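Long-range contacts in citrate lyase (Yersinia pestis, PDB 3QLL), which probably acts as a magnesium-dependent lyase related to the citrate lyase beta subunit: residues 73-78 / 105-110; 46-51 / 69-74. All blocks are in the same frame, centred on the assembly; numbering follows the deposited sequence.

Contact 1: 73-78 / 105-110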
loop_
_atom_site.group_PDB
_atom_site.type_symbol
_atom_site.label_atom_id
_atom_site.label_comp_id
_atom_site.label_asym_id
_atom_site.label_seq_id
_atom_site.Cartn_x
_atom_site.Cartn_y
_atom_site.Cartn_z
ATOM N N ASP A 73 -22.304 -19.329 -12.518
ATOM C CA ASP A 73 -22.207 -17.895 -12.711
ATOM C C ASP A 73 -23.427 -17.342 -13.425
ATOM O O ASP A 73 -23.719 -17.733 -14.548
ATOM C CB ASP A 73 -20.912 -17.550 -13.464
ATOM C CG ASP A 73 -20.656 -16.059 -13.538
ATOM O OD1 ASP A 73 -21.039 -15.310 -12.596
ATOM O OD2 ASP A 73 -19.958 -15.663 -14.491
ATOM N N LEU A 74 -24.067 -16.358 -12.792
ATOM C CA LEU A 74 -25.185 -15.642 -13.389
ATOM C C LEU A 74 -24.775 -14.295 -13.961
ATOM O O LEU A 74 -25.603 -13.600 -14.540
ATOM C CB LEU A 74 -26.294 -15.433 -12.368
ATOM C CG LEU A 74 -26.956 -16.683 -11.792
ATOM C CD1 LEU A 74 -27.948 -16.270 -10.706
ATOM C CD2 LEU A 74 -27.600 -17.562 -12.912
ATOM N N GLU A 75 -23.521 -13.898 -13.768
ATOM C CA GLU A 75 -23.132 -12.524 -14.075
ATOM C C GLU A 75 -22.465 -12.378 -15.447
ATOM O O GLU A 75 -23.104 -12.564 -16.471
ATOM C CB GLU A 75 -22.224 -11.923 -13.008
ATOM C CG GLU A 75 -22.202 -10.407 -13.081
ATOM C CD GLU A 75 -21.132 -9.830 -12.208
ATOM O OE1 GLU A 75 -20.337 -10.644 -11.711
ATOM O OE2 GLU A 75 -21.096 -8.590 -11.995
ATOM N N ASP A 76 -21.161 -12.090 -15.445
ATOM C CA ASP A 76 -20.483 -11.514 -16.618
ATOM C C ASP A 76 -20.338 -12.482 -17.776
ATOM O O ASP A 76 -20.176 -12.066 -18.915
ATOM C CB ASP A 76 -19.124 -10.892 -16.242
ATOM C CG ASP A 76 -19.241 -9.418 -15.824
ATOM O OD1 ASP A 76 -20.237 -8.766 -16.208
ATOM O OD2 ASP A 76 -18.349 -8.911 -15.101
ATOM N N SER A 77 -20.445 -13.770 -17.488
ATOM C CA SER A 77 -20.415 -14.771 -18.546
ATOM C C SER A 77 -21.797 -14.924 -19.206
ATOM O O SER A 77 -21.905 -15.341 -20.357
ATOM C CB SER A 77 -19.932 -16.103 -17.970
ATOM O OG SER A 77 -20.798 -16.568 -16.951
ATOM N N VAL A 78 -22.844 -14.567 -18.473
ATOM C CA VAL A 78 -24.214 -14.626 -18.969
ATOM C C VAL A 78 -24.623 -13.287 -19.586
ATOM O O VAL A 78 -24.488 -12.239 -18.954
ATOM C CB VAL A 78 -25.204 -14.986 -17.845
ATOM C CG1 VAL A 78 -26.600 -15.129 -18.418
ATOM C CG2 VAL A 78 -24.795 -16.272 -17.178
ATOM N N ALA A 105 -20.960 -23.249 -5.448
ATOM C CA ALA A 105 -21.037 -21.802 -5.242
ATOM C C ALA A 105 -21.960 -21.189 -6.275
ATOM O O ALA A 105 -22.131 -21.741 -7.369
ATOM C CB ALA A 105 -19.638 -21.158 -5.316
ATOM N N LEU A 106 -22.611 -20.091 -5.917
ATOM C CA LEU A 106 -23.409 -19.365 -6.902
ATOM C C LEU A 106 -23.048 -17.880 -6.900
ATOM O O LEU A 106 -23.302 -17.185 -5.941
ATOM C CB LEU A 106 -24.902 -19.531 -6.603
ATOM C CG LEU A 106 -25.891 -18.761 -7.482
ATOM C CD1 LEU A 106 -25.961 -19.249 -8.950
ATOM C CD2 LEU A 106 -27.280 -18.794 -6.852
ATOM N N ARG A 107 -22.517 -17.383 -8.006
ATOM C CA ARG A 107 -22.360 -15.958 -8.146
ATOM C C ARG A 107 -23.584 -15.331 -8.793
ATOM O O ARG A 107 -23.863 -15.523 -10.000
ATOM C CB ARG A 107 -21.123 -15.613 -8.956
ATOM C CG ARG A 107 -21.036 -14.113 -9.172
ATOM C CD ARG A 107 -19.679 -13.701 -9.682
ATOM N NE ARG A 107 -19.548 -13.947 -11.121
ATOM C CZ ARG A 107 -18.501 -13.558 -11.841
ATOM N NH1 ARG A 107 -17.458 -12.980 -11.260
ATOM N NH2 ARG A 107 -18.459 -13.824 -13.128
ATOM N N ILE A 108 -24.312 -14.560 -7.994
ATOM C CA ILE A 108 -25.464 -13.830 -8.507
ATOM C C ILE A 108 -24.989 -12.536 -9.099
ATOM O O ILE A 108 -23.827 -12.163 -8.971
ATOM C CB ILE A 108 -26.479 -13.539 -7.406
ATOM C CG1 ILE A 108 -25.836 -12.690 -6.310
ATOM C CG2 ILE A 108 -26.978 -14.832 -6.801
ATOM C CD1 ILE A 108 -26.767 -12.321 -5.197
ATOM N N ASN A 109 -25.896 -11.840 -9.746
ATOM C CA ASN A 109 -25.590 -10.516 -10.235
ATOM C C ASN A 109 -25.536 -9.475 -9.100
ATOM O O ASN A 109 -25.955 -9.730 -7.955
ATOM C CB ASN A 109 -26.604 -10.110 -11.290
ATOM C CG ASN A 109 -26.516 -10.996 -12.539
ATOM O OD1 ASN A 109 -25.780 -10.667 -13.474
ATOM N ND2 ASN A 109 -27.278 -12.106 -12.566
ATOM N N GLY A 110 -24.941 -8.324 -9.390
ATOM C CA GLY A 110 -24.789 -7.314 -8.355
ATOM C C GLY A 110 -26.104 -6.871 -7.711
ATOM O O GLY A 110 -27.166 -6.849 -8.352
#
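Arg107 runs alongside Asp73 and grips its carboxylate side-on. From CB outward the arginine follows Asp73 OD1: CB, CG and CD all pass close to that oxygen, and CD also comes near Glu75 OE1. A bend at chi3 (80°) then turns the guanidinium so that NE meets Asp73 OD1 at 2.5 Å, in the guanidinium plane, while NH2 gives a second bond to Asp73 OD2 at 2.7 Å. Arg107 NH1 lies off the carboxylate, 3.7 Å from Glu75 OE1. The two planes stand 55° apart. Backbone N of Glu75 reaches Asp73 OD1 from the face opposite Arg107 NE, forming an Asx turn, and Ser77 OG likewise faces Arg107 NH2 across OD2; with two donors on each oxygen, the carboxylate is fixed in rotation. Glu75 OE1 sits over the guanidinium face, 3.4 Å from Arg107 CZ, adding charge attraction without an N-H aimed at it. An arginine, broad and multidentate, suits this place between two acids, and its predicted role is to bind substrate.

Beside this network, Leu74 N bonds to Arg107 O (2.9 Å), and Asn109 ND2 approaches Leu74 O from above the carbonyl plane; the same amide also serves Asp119 and Lys83. Branched, apolar Leu74 packs its CG on Leu106 CD1. The loop after strand 69-73 thus lies against the end of strand 104-107, with Leu106, Ile108 and Asn109 leaning on helix 114-125.

Contact 2: 46-51 / 69-74; sequences RSWLFT and VAIIDL
Trp48 and Phe50 both carry CG anti to the carbonyl carbon (chi1 -66° and -74°), which lays their rings beside the neighbouring strand, where Val69 and Ile71 meet them. Val69 spreads its two methyls beneath the indole: CG1 lies over the six-membered ring, 4.0 Å from its centroid, as a CH-pi contact, and CG2 comes under CE2 and CZ2. A beta-branched valine suits this place because both branches can lie against one broad face. In Ile71, CG1 is likewise anti to the carbonyl carbon, and the extended chain carries CD1 between the two aromatics. That methyl touches the edge of the indole, 3.7 Å from Trp48 CE3, and lies over the Phe50 face, 3.9 Å from the ring centroid. Ile71 CG2 adds a second touch at Phe50 CD1.

The backbones are parallel neighbours in the eight-stranded beta-barrel with the strand order of a TIM barrel, their axes inclined by 25°. Trp48, Phe50, Val69 and Ile71 share one face of the sheet, Leu49, Thr51, Ala70 and Ile72 the other. Strand 69-73 is stitched by alternate bonds: Leu49 N gives to Val69 O at 2.9 Å and Leu49 O accepts from Ile71 N, after which Thr51 repeats the pattern with Ile71 O and Asp73 N. On the far side of strand 47-52, Phe50 bonds through its backbone to Ala255, closing the barrel. Leu49, on the other face, packs against Ile261 of helix 261-267, where an aliphatic chain suits the apolar interface between sheet and helix.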
loop_
_atom_site.group_PDB
_atom_site.type_symbol
_atom_site.label_atom_id
_atom_site.label_comp_id
_atom_site.label_asym_id
_atom_site.label_seq_id
_atom_site.Cartn_x
_atom_site.Cartn_y
_atom_site.Cartn_z
ATOM N N ARG A 46 -8.657 -24.946 -3.075
ATOM C CA ARG A 46 -7.506 -24.424 -3.810
ATOM C C ARG A 46 -7.982 -23.798 -5.124
ATOM O O ARG A 46 -7.412 -22.799 -5.584
ATOM C CB ARG A 46 -6.492 -25.532 -4.116
ATOM C CG ARG A 46 -5.962 -26.264 -2.911
ATOM C CD ARG A 46 -5.508 -27.663 -3.244
ATOM N NE ARG A 46 -6.584 -28.452 -3.843
ATOM C CZ ARG A 46 -6.430 -29.680 -4.348
ATOM N NH1 ARG A 46 -5.232 -30.270 -4.330
ATOM N NH2 ARG A 46 -7.474 -30.315 -4.875
ATOM N N SER A 47 -8.969 -24.440 -5.753
ATOM C CA SER A 47 -9.476 -24.024 -7.062
ATOM C C SER A 47 -10.966 -23.682 -7.050
ATOM O O SER A 47 -11.788 -24.463 -6.600
ATOM C CB SER A 47 -9.218 -25.124 -8.116
ATOM O OG SER A 47 -9.495 -26.414 -7.599
ATOM N N TRP A 48 -11.296 -22.524 -7.576
ATOM C CA TRP A 48 -12.680 -22.118 -7.758
ATOM C C TRP A 48 -12.971 -21.891 -9.233
ATOM O O TRP A 48 -12.413 -20.982 -9.846
ATOM C CB TRP A 48 -12.976 -20.835 -6.967
ATOM C CG TRP A 48 -12.898 -21.032 -5.492
ATOM C CD1 TRP A 48 -11.796 -21.412 -4.772
ATOM C CD2 TRP A 48 -13.940 -20.819 -4.540
ATOM N NE1 TRP A 48 -12.093 -21.468 -3.445
ATOM C CE2 TRP A 48 -13.396 -21.092 -3.260
ATOM C CE3 TRP A 48 -15.273 -20.402 -4.636
ATOM C CZ2 TRP A 48 -14.147 -20.993 -2.083
ATOM C CZ3 TRP A 48 -16.026 -20.309 -3.467
ATOM C CH2 TRP A 48 -15.461 -20.597 -2.207
ATOM N N LEU A 49 -13.847 -22.699 -9.803
ATOM C CA LEU A 49 -14.102 -22.643 -11.247
ATOM C C LEU A 49 -15.415 -21.965 -11.556
ATOM O O LEU A 49 -16.482 -22.458 -11.156
ATOM C CB LEU A 49 -14.093 -24.033 -11.849
ATOM C CG LEU A 49 -14.312 -24.129 -13.356
ATOM C CD1 LEU A 49 -13.264 -23.415 -14.264
ATOM C CD2 LEU A 49 -14.397 -25.611 -13.663
ATOM N N PHE A 50 -15.336 -20.873 -12.316
ATOM C CA PHE A 50 -16.523 -20.179 -12.813
ATOM C C PHE A 50 -17.050 -20.932 -14.026
ATOM O O PHE A 50 -16.328 -21.134 -14.984
ATOM C CB PHE A 50 -16.208 -18.729 -13.219
ATOM C CG PHE A 50 -15.996 -17.790 -12.075
ATOM C CD1 PHE A 50 -17.079 -17.288 -11.357
ATOM C CD2 PHE A 50 -14.708 -17.370 -11.729
ATOM C CE1 PHE A 50 -16.882 -16.405 -10.311
ATOM C CE2 PHE A 50 -14.510 -16.472 -10.680
ATOM C CZ PHE A 50 -15.599 -15.996 -9.971
ATOM N N THR A 51 -18.306 -21.353 -13.972
ATOM C CA THR A 51 -18.976 -21.798 -15.183
ATOM C C THR A 51 -20.356 -21.139 -15.313
ATOM O O THR A 51 -21.157 -21.131 -14.367
ATOM C CB THR A 51 -19.132 -23.354 -15.209
ATOM O OG1 THR A 51 -19.717 -23.816 -13.982
ATOM C CG2 THR A 51 -17.776 -24.004 -15.358
ATOM N N VAL A 69 -14.151 -26.264 -5.898
ATOM C CA VAL A 69 -15.464 -25.645 -5.799
ATOM C C VAL A 69 -15.844 -25.159 -7.188
ATOM O O VAL A 69 -15.052 -24.481 -7.857
ATOM C CB VAL A 69 -15.456 -24.416 -4.834
ATOM C CG1 VAL A 69 -16.821 -23.745 -4.787
ATOM C CG2 VAL A 69 -14.959 -24.792 -3.437
ATOM N N ALA A 70 -17.069 -25.469 -7.585
ATOM C CA ALA A 70 -17.633 -24.960 -8.833
ATOM C C ALA A 70 -18.501 -23.750 -8.548
ATOM O O ALA A 70 -19.333 -23.759 -7.621
ATOM C CB ALA A 70 -18.450 -26.061 -9.547
ATOM N N ILE A 71 -18.317 -22.707 -9.346
ATOM C CA ILE A 71 -19.149 -21.526 -9.231
ATOM C C ILE A 71 -20.096 -21.360 -10.420
ATOM O O ILE A 71 -19.682 -20.966 -11.520
ATOM C CB ILE A 71 -18.318 -20.261 -9.109
ATOM C CG1 ILE A 71 -17.194 -20.460 -8.091
ATOM C CG2 ILE A 71 -19.213 -19.078 -8.741
ATOM C CD1 ILE A 71 -16.318 -19.231 -7.969
ATOM N N ILE A 72 -21.375 -21.613 -10.176
ATOM C CA ILE A 72 -22.356 -21.325 -11.190
ATOM C C ILE A 72 -22.517 -19.832 -11.311
ATOM O O ILE A 72 -22.844 -19.153 -10.325
ATOM C CB ILE A 72 -23.710 -21.967 -10.842
ATOM C CG1 ILE A 72 -23.550 -23.449 -10.527
ATOM C CG2 ILE A 72 -24.738 -21.701 -11.954
ATOM C CD1 ILE A 72 -24.781 -24.039 -9.935
ATOM N N ASP A 73 -22.304 -19.329 -12.518
ATOM C CA ASP A 73 -22.207 -17.895 -12.711
ATOM C C ASP A 73 -23.427 -17.342 -13.425
ATOM O O ASP A 73 -23.719 -17.733 -14.548
ATOM C CB ASP A 73 -20.912 -17.550 -13.464
ATOM C CG ASP A 73 -20.656 -16.059 -13.538
ATOM O OD1 ASP A 73 -21.039 -15.310 -12.596
ATOM O OD2 ASP A 73 -19.958 -15.663 -14.491
ATOM N N LEU A 74 -24.067 -16.358 -12.792
ATOM C CA LEU A 74 -25.185 -15.642 -13.389
ATOM C C LEU A 74 -24.775 -14.295 -13.961
ATOM O O LEU A 74 -25.603 -13.600 -14.540
ATOM C CB LEU A 74 -26.294 -15.433 -12.368
ATOM C CG LEU A 74 -26.956 -16.683 -11.792
ATOM C CD1 LEU A 74 -27.948 -16.270 -10.706
ATOM C CD2 LEU A 74 -27.600 -17.562 -12.912
#

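Overall arrangement
Strand 69-73 joins the two contacts, pairing with strand 47-52 in contact 2 and with strand 104-107 in contact 1, whose centres lie about 10 Å apart. Between strands 69-73 and 104-107, Ala105 N probably bonds to Ala70 O (2.8 Å) and Ala105 O to Ile72 N (2.9 Å). Asp73 and Leu74 belong to both: the strand ends there and its chain turns into the loop of contact 1. The apolar side of contact 2 meets the charged network where Arg107 NH1 packs on Phe50 CE1 at 3.6 Å. Contact 1 borders the predicted magnesium site, the side chains of Asp76 and Asp192 being about 4 Å apart at their nearest atoms and those of Glu75 and Glu165 about 5 Å, likewise between nearest atoms.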